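Side-chain contacts in XC6422 protein (PDB 2FUK), which probably acts as a small serine hydrolase of the alpha/beta-hydrolase fold, built without a lid, its natural substrate not being established: residues 127-131 with 132-136; 167-171 with 172-176; 179-182 with 183-187; 199-202 with 203-206. All blocks are in the same frame, centred on the assembly; numbering follows the deposited sequence.

Contact 1: 127-131 with 132-136; sequences RAAAA and LEPQV
Leu-132 and Ala-128 meet twice at the end of helix 120-132, once through the backbone and once through their side chains. The backbone bond runs from Leu-132 N to Ala-128 O over 2.9 Å and belongs to the last turn of the helix, which is kinked at 130-131. One residue on, Glu-133 N reaches Ala-129 O at 2.8 Å, on a more bent path (N-H...O angle 138°). Glu-133 has already left the helix, with a positive phi of 41°, and Pro-134, having no N-H, cannot donate a further bond back to the turn; the positive phi and the proline are consistent with the helix ending here.

Two apolar pairs add to this. With its CG set beside its own backbone N (chi1 -57°), Leu-132 brings CD1 to 3.9 Å from Ala-128 CB, and Ala-129 CB lies 4.4 Å from Pro-134 CD. Other carbons rest near carbonyl oxygens: Leu-132 CG is 3.4 Å from Ala-128 O, and Pro-134 brings CD to 3.5 Å from Ala-129 O. Glu-133 runs out extended, only its CG passing Ala-130 O at 3.6 Å.

Leu-132 also packs on Arg-98 and Ala-101 of helix 92-107, while Arg-105 of that helix donates to Leu-132 O. Leu-132 and Pro-134 both touch Leu-115 of strand 112-118, beside which the chain continues into strand 136-140.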
ATOM      1  N   ARG A 127      19.389 -13.760  15.867  1.00  8.72           N
ATOM      2  CA  ARG A 127      20.171 -14.154  17.030  1.00  9.07           C
ATOM      3  C   ARG A 127      19.321 -14.077  18.294  1.00  8.59           C
ATOM      4  O   ARG A 127      19.502 -14.864  19.219  1.00 10.38           O
ATOM      5  CB  ARG A 127      21.408 -13.258  17.174  1.00 10.44           C
ATOM      6  CG  ARG A 127      22.533 -13.578  16.177  1.00 13.00           C
ATOM      7  CD  ARG A 127      23.818 -13.944  16.915  1.00 13.95           C
ATOM      8  NE  ARG A 127      23.660 -15.151  17.720  1.00 16.74           N
ATOM      9  CZ  ARG A 127      23.946 -16.386  17.311  1.00 16.90           C
ATOM     10  NH1 ARG A 127      24.419 -16.600  16.088  1.00 16.89           N
ATOM     11  NH2 ARG A 127      23.756 -17.412  18.129  1.00 18.03           N
ATOM     12  N   ALA A 128      18.387 -13.133  18.330  1.00  8.92           N
ATOM     13  CA  ALA A 128      17.535 -12.972  19.500  1.00  7.99           C
ATOM     14  C   ALA A 128      16.312 -13.884  19.499  1.00  8.20           C
ATOM     15  O   ALA A 128      15.574 -13.935  20.481  1.00  7.83           O
ATOM     16  CB  ALA A 128      17.100 -11.508  19.630  1.00  8.95           C
ATOM     17  N   ALA A 129      16.105 -14.613  18.409  1.00  8.40           N
ATOM     18  CA  ALA A 129      14.942 -15.492  18.301  1.00 10.08           C
ATOM     19  C   ALA A 129      14.832 -16.531  19.417  1.00 10.63           C
ATOM     20  O   ALA A 129      13.749 -16.743  19.959  1.00 11.46           O
ATOM     21  CB  ALA A 129      14.938 -16.185  16.941  1.00 10.16           C
ATOM     22  N   ALA A 130      15.943 -17.176  19.760  1.00 10.58           N
ATOM     23  CA  ALA A 130      15.913 -18.200  20.808  1.00 11.85           C
ATOM     24  C   ALA A 130      15.365 -17.645  22.112  1.00 13.01           C
ATOM     25  O   ALA A 130      14.505 -18.255  22.743  1.00 15.23           O
ATOM     26  CB  ALA A 130      17.308 -18.763  21.042  1.00 12.56           C
ATOM     27  N   ALA A 131      15.875 -16.489  22.518  1.00 12.13           N
ATOM     28  CA  ALA A 131      15.440 -15.873  23.763  1.00 12.36           C
ATOM     29  C   ALA A 131      14.042 -15.255  23.728  1.00 12.53           C
ATOM     30  O   ALA A 131      13.306 -15.332  24.705  1.00 13.52           O
ATOM     31  CB  ALA A 131      16.458 -14.821  24.197  1.00 12.08           C
ATOM     32  N   LEU A 132      13.668 -14.657  22.601  1.00 11.64           N
ATOM     33  CA  LEU A 132      12.372 -13.987  22.490  1.00 11.15           C
ATOM     34  C   LEU A 132      11.189 -14.817  21.987  1.00 12.07           C
ATOM     35  O   LEU A 132      10.042 -14.384  22.092  1.00 12.99           O
ATOM     36  CB  LEU A 132      12.538 -12.728  21.640  1.00 10.30           C
ATOM     37  CG  LEU A 132      13.580 -11.747  22.191  1.00  9.51           C
ATOM     38  CD1 LEU A 132      13.658 -10.520  21.284  1.00 10.15           C
ATOM     39  CD2 LEU A 132      13.220 -11.348  23.623  1.00 10.22           C
ATOM     40  N   GLU A 133      11.474 -15.999  21.453  1.00 11.94           N
ATOM     41  CA  GLU A 133      10.452 -16.915  20.957  1.00 13.65           C
ATOM     42  C   GLU A 133       9.296 -16.280  20.180  1.00 12.57           C
ATOM     43  O   GLU A 133       8.125 -16.387  20.572  1.00 13.88           O
ATOM     44  CB  GLU A 133       9.890 -17.734  22.120  1.00 16.89           C
ATOM     45  CG  GLU A 133      10.949 -18.464  22.930  1.00 20.86           C
ATOM     46  CD  GLU A 133      10.352 -19.394  23.974  1.00 22.82           C
ATOM     47  OE1 GLU A 133      11.049 -19.692  24.974  1.00 24.53           O
ATOM     48  OE2 GLU A 133       9.191 -19.839  23.788  1.00 25.54           O
ATOM     49  N   PRO A 134       9.604 -15.611  19.061  1.00 11.27           N
ATOM     50  CA  PRO A 134       8.568 -14.974  18.242  1.00 10.06           C
ATOM     51  C   PRO A 134       7.722 -16.031  17.524  1.00  9.47           C
ATOM     52  O   PRO A 134       8.180 -17.153  17.289  1.00 10.45           O
ATOM     53  CB  PRO A 134       9.377 -14.128  17.270  1.00 10.39           C
ATOM     54  CG  PRO A 134      10.621 -14.972  17.070  1.00  9.81           C
ATOM     55  CD  PRO A 134      10.942 -15.367  18.496  1.00 11.90           C
ATOM     56  N   GLN A 135       6.493 -15.672  17.181  1.00  8.92           N
ATOM     57  CA  GLN A 135       5.600 -16.587  16.481  1.00  8.64           C
ATOM     58  C   GLN A 135       6.013 -16.641  15.014  1.00  8.67           C
ATOM     59  O   GLN A 135       5.908 -17.682  14.365  1.00  8.98           O
ATOM     60  CB  GLN A 135       4.148 -16.108  16.630  1.00  8.94           C
ATOM     61  CG  GLN A 135       3.119 -16.820  15.752  1.00 11.68           C
ATOM     62  CD  GLN A 135       1.684 -16.481  16.153  1.00 12.86           C
ATOM     63  OE1 GLN A 135       1.014 -17.259  16.853  1.00 15.34           O
ATOM     64  NE2 GLN A 135       1.212 -15.308  15.727  1.00  9.94           N
ATOM     65  N   VAL A 136       6.489 -15.505  14.509  1.00  7.69           N
ATOM     66  CA  VAL A 136       6.943 -15.381  13.131  1.00  6.58           C
ATOM     67  C   VAL A 136       8.213 -14.538  13.090  1.00  6.35           C
ATOM     68  O   VAL A 136       8.331 -13.551  13.821  1.00  6.22           O
ATOM     69  CB  VAL A 136       5.882 -14.681  12.240  1.00  6.60           C
ATOM     70  CG1 VAL A 136       6.514 -14.224  10.918  1.00  7.80           C
ATOM     71  CG2 VAL A 136       4.731 -15.623  11.959  1.00  7.02           C
TER

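Contact 2: 167-171 with 172-176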
ATOM      1  N   GLU A 167      24.538  -6.040  -3.726  1.00 10.34           N
ATOM      2  CA  GLU A 167      25.974  -5.757  -3.832  1.00 12.01           C
ATOM      3  C   GLU A 167      26.684  -5.797  -2.484  1.00 11.72           C
ATOM      4  O   GLU A 167      27.909  -5.903  -2.424  1.00 13.03           O
ATOM      5  CB  GLU A 167      26.183  -4.365  -4.450  1.00 14.29           C
ATOM      6  CG  GLU A 167      27.634  -3.895  -4.552  1.00 18.76           C
ATOM      7  CD  GLU A 167      28.396  -4.598  -5.649  1.00 20.73           C
ATOM      8  OE1 GLU A 167      27.736  -5.167  -6.546  1.00 22.14           O
ATOM      9  OE2 GLU A 167      29.650  -4.569  -5.621  1.00 20.39           O
ATOM     10  N   ILE A 168      25.906  -5.695  -1.412  1.00 11.22           N
ATOM     11  CA  ILE A 168      26.440  -5.693  -0.056  1.00 12.32           C
ATOM     12  C   ILE A 168      26.465  -7.110   0.510  1.00 13.49           C
ATOM     13  O   ILE A 168      27.504  -7.584   0.976  1.00 16.27           O
ATOM     14  CB  ILE A 168      25.586  -4.769   0.853  1.00 11.83           C
ATOM     15  CG1 ILE A 168      25.581  -3.342   0.292  1.00 13.70           C
ATOM     16  CG2 ILE A 168      26.098  -4.807   2.277  1.00 11.77           C
ATOM     17  CD1 ILE A 168      26.956  -2.722   0.103  1.00 13.67           C
ATOM     18  N   VAL A 169      25.316  -7.779   0.476  1.00 13.30           N
ATOM     19  CA  VAL A 169      25.207  -9.149   0.962  1.00 13.08           C
ATOM     20  C   VAL A 169      25.251 -10.067  -0.249  1.00 12.19           C
ATOM     21  O   VAL A 169      24.482  -9.892  -1.187  1.00 10.69           O
ATOM     22  CB  VAL A 169      23.880  -9.394   1.703  1.00 13.45           C
ATOM     23  CG1 VAL A 169      23.755 -10.865   2.066  1.00 12.96           C
ATOM     24  CG2 VAL A 169      23.813  -8.531   2.950  1.00 13.61           C
ATOM     25  N   ASP A 170      26.167 -11.028  -0.231  1.00 12.58           N
ATOM     26  CA  ASP A 170      26.311 -11.980  -1.333  1.00 12.04           C
ATOM     27  C   ASP A 170      25.137 -12.948  -1.323  1.00 10.28           C
ATOM     28  O   ASP A 170      25.055 -13.805  -0.446  1.00  9.87           O
ATOM     29  CB  ASP A 170      27.603 -12.777  -1.164  1.00 14.41           C
ATOM     30  CG  ASP A 170      27.907 -13.657  -2.360  1.00 15.76           C
ATOM     31  OD1 ASP A 170      27.056 -13.773  -3.262  1.00 15.19           O
ATOM     32  OD2 ASP A 170      29.014 -14.234  -2.401  1.00 17.47           O
ATOM     33  N   PRO A 171      24.224 -12.837  -2.304  1.00 10.49           N
ATOM     34  CA  PRO A 171      23.071 -13.741  -2.345  1.00 11.34           C
ATOM     35  C   PRO A 171      23.471 -15.213  -2.241  1.00 12.08           C
ATOM     36  O   PRO A 171      22.826 -15.993  -1.531  1.00 11.33           O
ATOM     37  CB  PRO A 171      22.431 -13.426  -3.696  1.00 11.87           C
ATOM     38  CG  PRO A 171      22.768 -11.975  -3.902  1.00 12.30           C
ATOM     39  CD  PRO A 171      24.212 -11.917  -3.456  1.00 10.08           C
ATOM     40  N   GLN A 172      24.539 -15.595  -2.938  1.00 13.14           N
ATOM     41  CA  GLN A 172      24.965 -16.985  -2.917  1.00 13.32           C
ATOM     42  C   GLN A 172      25.394 -17.418  -1.522  1.00 12.06           C
ATOM     43  O   GLN A 172      25.252 -18.585  -1.159  1.00 13.10           O
ATOM     44  CB  GLN A 172      26.094 -17.229  -3.923  1.00 14.77           C
ATOM     45  CG  GLN A 172      26.332 -18.705  -4.205  1.00 18.04           C
ATOM     46  CD  GLN A 172      25.058 -19.424  -4.621  1.00 19.72           C
ATOM     47  OE1 GLN A 172      24.368 -18.996  -5.549  1.00 21.10           O
ATOM     48  NE2 GLN A 172      24.740 -20.522  -3.936  1.00 21.13           N
ATOM     49  N   ALA A 173      25.912 -16.479  -0.734  1.00 11.22           N
ATOM     50  CA  ALA A 173      26.323 -16.796   0.635  1.00 10.15           C
ATOM     51  C   ALA A 173      25.081 -17.133   1.462  1.00  9.43           C
ATOM     52  O   ALA A 173      25.109 -18.009   2.332  1.00  9.18           O
ATOM     53  CB  ALA A 173      27.052 -15.613   1.253  1.00 10.97           C
ATOM     54  N   VAL A 174      23.999 -16.410   1.193  1.00  8.51           N
ATOM     55  CA  VAL A 174      22.741 -16.636   1.886  1.00  8.03           C
ATOM     56  C   VAL A 174      22.207 -18.013   1.500  1.00  8.99           C
ATOM     57  O   VAL A 174      21.862 -18.824   2.361  1.00  9.13           O
ATOM     58  CB  VAL A 174      21.698 -15.560   1.498  1.00  6.93           C
ATOM     59  CG1 VAL A 174      20.339 -15.885   2.121  1.00  9.10           C
ATOM     60  CG2 VAL A 174      22.183 -14.192   1.963  1.00  9.12           C
ATOM     61  N   TYR A 175      22.151 -18.276   0.201  1.00  9.04           N
ATOM     62  CA  TYR A 175      21.636 -19.556  -0.272  1.00  9.73           C
ATOM     63  C   TYR A 175      22.492 -20.731   0.202  1.00 10.97           C
ATOM     64  O   TYR A 175      21.956 -21.783   0.577  1.00 10.33           O
ATOM     65  CB  TYR A 175      21.522 -19.542  -1.803  1.00  9.60           C
ATOM     66  CG  TYR A 175      20.803 -18.325  -2.347  1.00  9.79           C
ATOM     67  CD1 TYR A 175      19.767 -17.723  -1.626  1.00  8.37           C
ATOM     68  CD2 TYR A 175      21.173 -17.753  -3.566  1.00  8.00           C
ATOM     69  CE1 TYR A 175      19.128 -16.581  -2.098  1.00 10.38           C
ATOM     70  CE2 TYR A 175      20.534 -16.606  -4.051  1.00 11.67           C
ATOM     71  CZ  TYR A 175      19.514 -16.025  -3.307  1.00  9.95           C
ATOM     72  OH  TYR A 175      18.889 -14.882  -3.753  1.00 11.26           O
ATOM     73  N   ASP A 176      23.815 -20.564   0.200  1.00 10.56           N
ATOM     74  CA  ASP A 176      24.701 -21.642   0.639  1.00 11.80           C
ATOM     75  C   ASP A 176      24.443 -21.979   2.104  1.00 11.73           C
ATOM     76  O   ASP A 176      24.615 -23.117   2.526  1.00 13.06           O
ATOM     77  CB  ASP A 176      26.176 -21.254   0.485  1.00 12.94           C
ATOM     78  CG  ASP A 176      26.656 -21.270  -0.961  1.00 15.79           C
ATOM     79  OD1 ASP A 176      25.912 -21.730  -1.857  1.00 16.09           O
ATOM     80  OD2 ASP A 176      27.804 -20.823  -1.199  1.00 16.62           O
TER
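Asp-170 caps helix 171-178 by accepting from Gln-172 N through OD1, at 3.1 Å, the donor standing above the carboxylate plane. With CG anti to the backbone N (chi1 -173°), the carboxylate is placed beside the helix start; the cluster of N-H dipoles there would be expected to stabilise its negative charge. The main-chain oxygen of Asp-170 serves the same first turn: Val-174 N reaches Asp-170 O at 3.3 Å, and Ala-173 N adds a weak, bent bond to the same atom.

Pro-171 O has two roles. It takes a nearly straight bond from Tyr-175 N (2.9 Å, 168°), and it sits 3.1 Å above the plane of the Tyr-175 ring, over its centre. Pro-171 CB approaches the same ring at CE2, 3.7 Å away, while the ring's hydroxyl is bonded to Asp-164 OD2. Gln-172 bends at chi2, and its NE2 donates to Asp-176 OD1, one turn on, at 2.7 Å; the acceptor lies in the amide plane, whereas the amide comes to the carboxylate from above. On the inner side, the Val-169 and Val-174 side chains cross at about a right angle, CG1 to CG2 3.7 Å.

Before the cap, the N-H groups of Ile-168 and Val-169 both donate to Asp-166 OD1, and both side chains touch His-195. Asp-166 and His-195 probably form, with Ser-119, the catalytic triad. The contact is thus a side-chain N-cap at the start of helix 171-178, following the loop that carries Asp-166, the probable triad acid of this alpha/beta-hydrolase fold.

Contact 3: 179-182 with 183-187; sequences ETLE and QQPTL
Between Leu-181 and Gln-184 the chain makes an open turn: Glu-182 is near helical (phi/psi -68/-29°), Gln-183 is extended, and the CA atoms of Leu-181 and Gln-184 come within 5.6 Å. These values fit a type VIII turn, a class that lacks the closing bond, and indeed Leu-181 O stays 4.1 Å from Gln-184 N. No hydrogen bond joins residues 179-182 to 183-187. From Gln-184 onward the backbone is extended, running through Pro-185 into the strand that starts at Thr-186.

This is the return leg of a beta-alpha-beta crossover, in which strand 158-163 leads through helix 171-178 to the parallel strand 186-190 at the sheet's edge within the chain. Thr-186 joins the sheet through backbone bonds with Trp-158 and Val-160. At the other end, Thr-180, just before the turn, bonds through OG1 to Trp-177 O in the last turn of helix 171-178.

Across the turn the contact rests on Leu-181, whose CA-CB bond aims at the following segment. Its CG lies beside the backbone N (chi1 -56°), and CD1 reaches Pro-185 CD at 4.2 Å, the two side chains crossing at about a right angle. Its CB also lies 3.9 Å from Gln-183 O. Both apolar groups press on Trp-158, and Pro-185 touches Leu-178 as well.

On the exposed outer side, Gln-183 bends at chi2 and curls back over the preceding peptide, bringing CD to 3.7 Å from Glu-182 O, with NE2 at 3.6 Å from the same oxygen. Glu-182 instead stretches away, its carboxylate leaving the turn.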
ATOM      1  N   GLU A 179      20.684 -23.668   2.506  1.00  9.28           N
ATOM      2  CA  GLU A 179      20.576 -25.040   2.020  1.00 10.91           C
ATOM      3  C   GLU A 179      21.101 -26.086   3.003  1.00 11.24           C
ATOM      4  O   GLU A 179      20.937 -27.285   2.778  1.00 11.45           O
ATOM      5  CB  GLU A 179      21.277 -25.183   0.662  1.00 12.22           C
ATOM      6  CG  GLU A 179      22.761 -24.830   0.663  1.00 15.86           C
ATOM      7  CD  GLU A 179      23.406 -24.954  -0.716  1.00 15.18           C
ATOM      8  OE1 GLU A 179      22.702 -24.767  -1.729  1.00 16.11           O
ATOM      9  OE2 GLU A 179      24.625 -25.222  -0.784  1.00 18.57           O
ATOM     10  N   THR A 180      21.703 -25.640   4.103  1.00 11.10           N
ATOM     11  CA  THR A 180      22.238 -26.569   5.098  1.00 10.94           C
ATOM     12  C   THR A 180      21.335 -26.731   6.326  1.00 10.81           C
ATOM     13  O   THR A 180      21.597 -27.578   7.177  1.00 10.44           O
ATOM     14  CB  THR A 180      23.626 -26.118   5.615  1.00 11.67           C
ATOM     15  OG1 THR A 180      23.474 -24.949   6.430  1.00 13.64           O
ATOM     16  CG2 THR A 180      24.563 -25.811   4.458  1.00 12.58           C
ATOM     17  N   LEU A 181      20.278 -25.924   6.421  1.00 10.36           N
ATOM     18  CA  LEU A 181      19.382 -25.973   7.573  1.00 10.00           C
ATOM     19  C   LEU A 181      18.361 -27.107   7.526  1.00 10.32           C
ATOM     20  O   LEU A 181      17.805 -27.403   6.471  1.00  9.63           O
ATOM     21  CB  LEU A 181      18.647 -24.636   7.722  1.00 10.75           C
ATOM     22  CG  LEU A 181      19.530 -23.386   7.835  1.00 11.85           C
ATOM     23  CD1 LEU A 181      18.653 -22.157   7.976  1.00 11.88           C
ATOM     24  CD2 LEU A 181      20.460 -23.511   9.031  1.00 13.17           C
ATOM     25  N   GLU A 182      18.114 -27.718   8.684  1.00 11.02           N
ATOM     26  CA  GLU A 182      17.166 -28.823   8.814  1.00 11.75           C
ATOM     27  C   GLU A 182      15.726 -28.371   8.590  1.00 11.20           C
ATOM     28  O   GLU A 182      14.875 -29.145   8.153  1.00 10.75           O
ATOM     29  CB  GLU A 182      17.308 -29.469  10.195  1.00 14.40           C
ATOM     30  CG  GLU A 182      18.665 -30.108  10.425  1.00 20.66           C
ATOM     31  CD  GLU A 182      18.830 -30.666  11.830  1.00 23.61           C
ATOM     32  OE1 GLU A 182      19.889 -31.283  12.107  1.00 26.86           O
ATOM     33  OE2 GLU A 182      17.906 -30.488  12.658  1.00 25.88           O
ATOM     34  N   GLN A 183      15.450 -27.115   8.911  1.00 10.07           N
ATOM     35  CA  GLN A 183      14.126 -26.564   8.699  1.00  9.94           C
ATOM     36  C   GLN A 183      14.384 -25.342   7.827  1.00 10.04           C
ATOM     37  O   GLN A 183      14.799 -24.294   8.315  1.00 10.51           O
ATOM     38  CB  GLN A 183      13.484 -26.158  10.028  1.00 10.92           C
ATOM     39  CG  GLN A 183      13.235 -27.314  11.013  1.00 14.69           C
ATOM     40  CD  GLN A 183      12.214 -28.335  10.520  1.00 16.16           C
ATOM     41  OE1 GLN A 183      11.188 -27.984   9.935  1.00 16.90           O
ATOM     42  NE2 GLN A 183      12.484 -29.615  10.788  1.00 19.11           N
ATOM     43  N   GLN A 184      14.162 -25.482   6.526  1.00 10.80           N
ATOM     44  CA  GLN A 184      14.418 -24.383   5.608  1.00  9.83           C
ATOM     45  C   GLN A 184      13.296 -23.361   5.592  1.00  9.04           C
ATOM     46  O   GLN A 184      12.132 -23.709   5.394  1.00 10.81           O
ATOM     47  CB  GLN A 184      14.654 -24.918   4.190  1.00  8.53           C
ATOM     48  CG  GLN A 184      14.998 -23.836   3.188  1.00  9.14           C
ATOM     49  CD  GLN A 184      15.295 -24.370   1.802  1.00  9.40           C
ATOM     50  OE1 GLN A 184      14.815 -23.828   0.809  1.00 10.72           O
ATOM     51  NE2 GLN A 184      16.098 -25.432   1.725  1.00  9.21           N
ATOM     52  N   PRO A 185      13.628 -22.080   5.817  1.00  8.39           N
ATOM     53  CA  PRO A 185      12.589 -21.052   5.811  1.00  8.34           C
ATOM     54  C   PRO A 185      12.078 -20.760   4.411  1.00  7.80           C
ATOM     55  O   PRO A 185      12.742 -21.060   3.413  1.00  8.22           O
ATOM     56  CB  PRO A 185      13.300 -19.844   6.409  1.00  8.86           C
ATOM     57  CG  PRO A 185      14.706 -20.013   5.902  1.00  9.95           C
ATOM     58  CD  PRO A 185      14.944 -21.495   6.144  1.00  8.66           C
ATOM     59  N   THR A 186      10.885 -20.183   4.345  1.00  7.80           N
ATOM     60  CA  THR A 186      10.296 -19.797   3.075  1.00  8.17           C
ATOM     61  C   THR A 186      11.287 -18.775   2.524  1.00  8.44           C
ATOM     62  O   THR A 186      11.765 -17.914   3.260  1.00  8.75           O
ATOM     63  CB  THR A 186       8.910 -19.139   3.294  1.00 10.82           C
ATOM     64  OG1 THR A 186       8.039 -20.065   3.955  1.00 14.22           O
ATOM     65  CG2 THR A 186       8.297 -18.729   1.977  1.00 11.93           C
ATOM     66  N   LEU A 187      11.619 -18.888   1.245  1.00  8.14           N
ATOM     67  CA  LEU A 187      12.574 -17.981   0.631  1.00  8.40           C
ATOM     68  C   LEU A 187      12.021 -17.321  -0.626  1.00  9.30           C
ATOM     69  O   LEU A 187      11.471 -17.984  -1.497  1.00  9.90           O
ATOM     70  CB  LEU A 187      13.858 -18.741   0.268  1.00  9.28           C
ATOM     71  CG  LEU A 187      14.886 -17.963  -0.564  1.00 10.16           C
ATOM     72  CD1 LEU A 187      15.389 -16.767   0.229  1.00  9.31           C
ATOM     73  CD2 LEU A 187      16.040 -18.879  -0.945  1.00 11.27           C
TER

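Contact 4: 199-202 with 203-206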
ATOM      1  N   ARG A 199      13.567   0.999  -6.147  1.00 11.39           N
ATOM      2  CA  ARG A 199      12.460   0.903  -7.097  1.00 12.46           C
ATOM      3  C   ARG A 199      11.843  -0.495  -7.089  1.00 12.02           C
ATOM      4  O   ARG A 199      11.278  -0.963  -8.080  1.00 14.44           O
ATOM      5  CB  ARG A 199      12.946   1.293  -8.496  1.00 12.87           C
ATOM      6  CG  ARG A 199      13.450   2.739  -8.586  1.00 16.97           C
ATOM      7  CD  ARG A 199      12.337   3.746  -8.299  1.00 20.19           C
ATOM      8  NE  ARG A 199      12.766   5.142  -8.395  1.00 23.10           N
ATOM      9  CZ  ARG A 199      13.355   5.832  -7.418  1.00 23.47           C
ATOM     10  NH1 ARG A 199      13.703   7.099  -7.620  1.00 25.68           N
ATOM     11  NH2 ARG A 199      13.602   5.266  -6.244  1.00 23.56           N
ATOM     12  N   LYS A 200      11.951  -1.158  -5.945  1.00 11.42           N
ATOM     13  CA  LYS A 200      11.404  -2.497  -5.778  1.00 11.01           C
ATOM     14  C   LYS A 200      10.680  -2.615  -4.441  1.00 10.72           C
ATOM     15  O   LYS A 200      10.353  -3.718  -4.013  1.00 12.53           O
ATOM     16  CB  LYS A 200      12.524  -3.541  -5.833  1.00 10.14           C
ATOM     17  CG  LYS A 200      13.088  -3.798  -7.216  1.00 13.16           C
ATOM     18  CD  LYS A 200      12.136  -4.634  -8.051  1.00 14.34           C
ATOM     19  CE  LYS A 200      12.798  -5.001  -9.372  1.00 17.06           C
ATOM     20  NZ  LYS A 200      12.009  -5.979 -10.164  1.00 20.26           N
ATOM     21  N   LEU A 201      10.418  -1.485  -3.789  1.00 10.44           N
ATOM     22  CA  LEU A 201       9.749  -1.502  -2.489  1.00 10.81           C
ATOM     23  C   LEU A 201       8.330  -2.068  -2.550  1.00 11.28           C
ATOM     24  O   LEU A 201       7.868  -2.714  -1.605  1.00  8.68           O
ATOM     25  CB  LEU A 201       9.721  -0.092  -1.889  1.00 11.69           C
ATOM     26  CG  LEU A 201      11.070   0.525  -1.497  1.00 12.12           C
ATOM     27  CD1 LEU A 201      10.850   1.951  -1.030  1.00 14.25           C
ATOM     28  CD2 LEU A 201      11.726  -0.288  -0.400  1.00 13.16           C
ATOM     29  N   ILE A 202       7.633  -1.815  -3.652  1.00 10.98           N
ATOM     30  CA  ILE A 202       6.277  -2.328  -3.798  1.00 13.47           C
ATOM     31  C   ILE A 202       6.343  -3.844  -3.977  1.00 12.86           C
ATOM     32  O   ILE A 202       5.474  -4.580  -3.490  1.00 11.90           O
ATOM     33  CB  ILE A 202       5.574  -1.682  -5.009  1.00 15.10           C
ATOM     34  CG1 ILE A 202       4.119  -2.133  -5.069  1.00 15.52           C
ATOM     35  CG2 ILE A 202       6.300  -2.058  -6.303  1.00 18.39           C
ATOM     36  CD1 ILE A 202       3.316  -1.398  -6.122  1.00 18.94           C
ATOM     37  N   ASP A 203       7.379  -4.313  -4.668  1.00 12.27           N
ATOM     38  CA  ASP A 203       7.552  -5.744  -4.882  1.00 12.62           C
ATOM     39  C   ASP A 203       7.886  -6.395  -3.547  1.00 11.07           C
ATOM     40  O   ASP A 203       7.470  -7.519  -3.274  1.00 11.25           O
ATOM     41  CB  ASP A 203       8.687  -6.025  -5.863  1.00 15.60           C
ATOM     42  CG  ASP A 203       8.454  -5.405  -7.217  1.00 18.19           C
ATOM     43  OD1 ASP A 203       8.533  -4.159  -7.329  1.00 21.37           O
ATOM     44  OD2 ASP A 203       8.193  -6.167  -8.169  1.00 19.41           O
ATOM     45  N   LEU A 204       8.668  -5.690  -2.733  1.00 10.41           N
ATOM     46  CA  LEU A 204       9.050  -6.185  -1.419  1.00  9.26           C
ATOM     47  C   LEU A 204       7.788  -6.339  -0.571  1.00  8.92           C
ATOM     48  O   LEU A 204       7.612  -7.333   0.133  1.00  8.40           O
ATOM     49  CB  LEU A 204      10.025  -5.206  -0.754  1.00  8.11           C
ATOM     50  CG  LEU A 204      10.328  -5.442   0.730  1.00  9.13           C
ATOM     51  CD1 LEU A 204      11.030  -6.783   0.921  1.00 10.26           C
ATOM     52  CD2 LEU A 204      11.184  -4.289   1.260  1.00 10.32           C
ATOM     53  N   ARG A 205       6.915  -5.342  -0.644  1.00  9.50           N
ATOM     54  CA  ARG A 205       5.659  -5.364   0.100  1.00  8.90           C
ATOM     55  C   ARG A 205       4.868  -6.619  -0.267  1.00  9.05           C
ATOM     56  O   ARG A 205       4.368  -7.322   0.604  1.00  8.36           O
ATOM     57  CB  ARG A 205       4.823  -4.123  -0.237  1.00 11.32           C
ATOM     58  CG  ARG A 205       3.533  -3.989   0.568  1.00 12.18           C
ATOM     59  CD  ARG A 205       2.621  -2.946  -0.055  1.00 13.16           C
ATOM     60  NE  ARG A 205       2.101  -3.409  -1.338  1.00 15.46           N
ATOM     61  CZ  ARG A 205       1.475  -2.637  -2.225  1.00 15.75           C
ATOM     62  NH1 ARG A 205       1.037  -3.166  -3.360  1.00 17.09           N
ATOM     63  NH2 ARG A 205       1.299  -1.342  -1.989  1.00 13.78           N
ATOM     64  N   GLY A 206       4.755  -6.888  -1.565  1.00  8.69           N
ATOM     65  CA  GLY A 206       4.017  -8.054  -2.016  1.00 10.93           C
ATOM     66  C   GLY A 206       4.605  -9.367  -1.539  1.00 10.24           C
ATOM     67  O   GLY A 206       3.877 -10.276  -1.133  1.00 11.23           O
TER
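Asp-203 and Ile-202 lie against each other in the first turn of helix 201-212, the last helix of this alpha/beta-hydrolase fold, with Lys-200 at its N-cap. Ile-202 CG2 stands between the backbone N and the carbonyl carbon and is pressed to 3.2 Å from Asp-203 OD1, a tight fit. Asp-203 turns back toward the helix start, and its CB lies 3.4 Å from Lys-200 O. Lys-200 bends at chi2 and crosses Asp-203 at a slant, its CD 3.7 Å from Asp-203 OD1. The charged ends remain further apart, Lys-200 NZ at 4.3 Å from Asp-203 OD2, so the attraction falls short of a salt bridge. Lys-200 O accepts from Leu-204 N at 2.9 Å, beginning the regular bonds that Arg-205 N and Gly-206 N continue to Leu-201 O and Ile-202 O.

Leu-201 and Arg-205 face Met-60 of helix 56-66, and Ile-202 packs on Gln-209 of the second subunit. Arg-205 forms a salt bridge through NH2 with Glu-67 OE1 of that subunit. Over one face of its guanidinium lies Ile-202 CG1, offset toward the rim and 3.7 Å from Arg-205 NH1.

How the contacts relate
From the N terminus the contacts come strictly in series; none encloses or crosses another. Contact 1 ends helix 120-132 and turns the chain into strand 136-140. After strand 158-163, contact 2 starts helix 171-178, and contact 3 brings the chain from that helix into strand 186-190. These two touch, Tyr-175 CD1 lying 4.0 Å from Leu-187 CD2, so helix and edge strand pack together. Contact 4 starts helix 201-212 at the subunit interface, with its centre about 26 Å from that of contact 1 and on the opposite side of the chain's centre. Thus two contacts open helices and two lead out of them toward the central sheet.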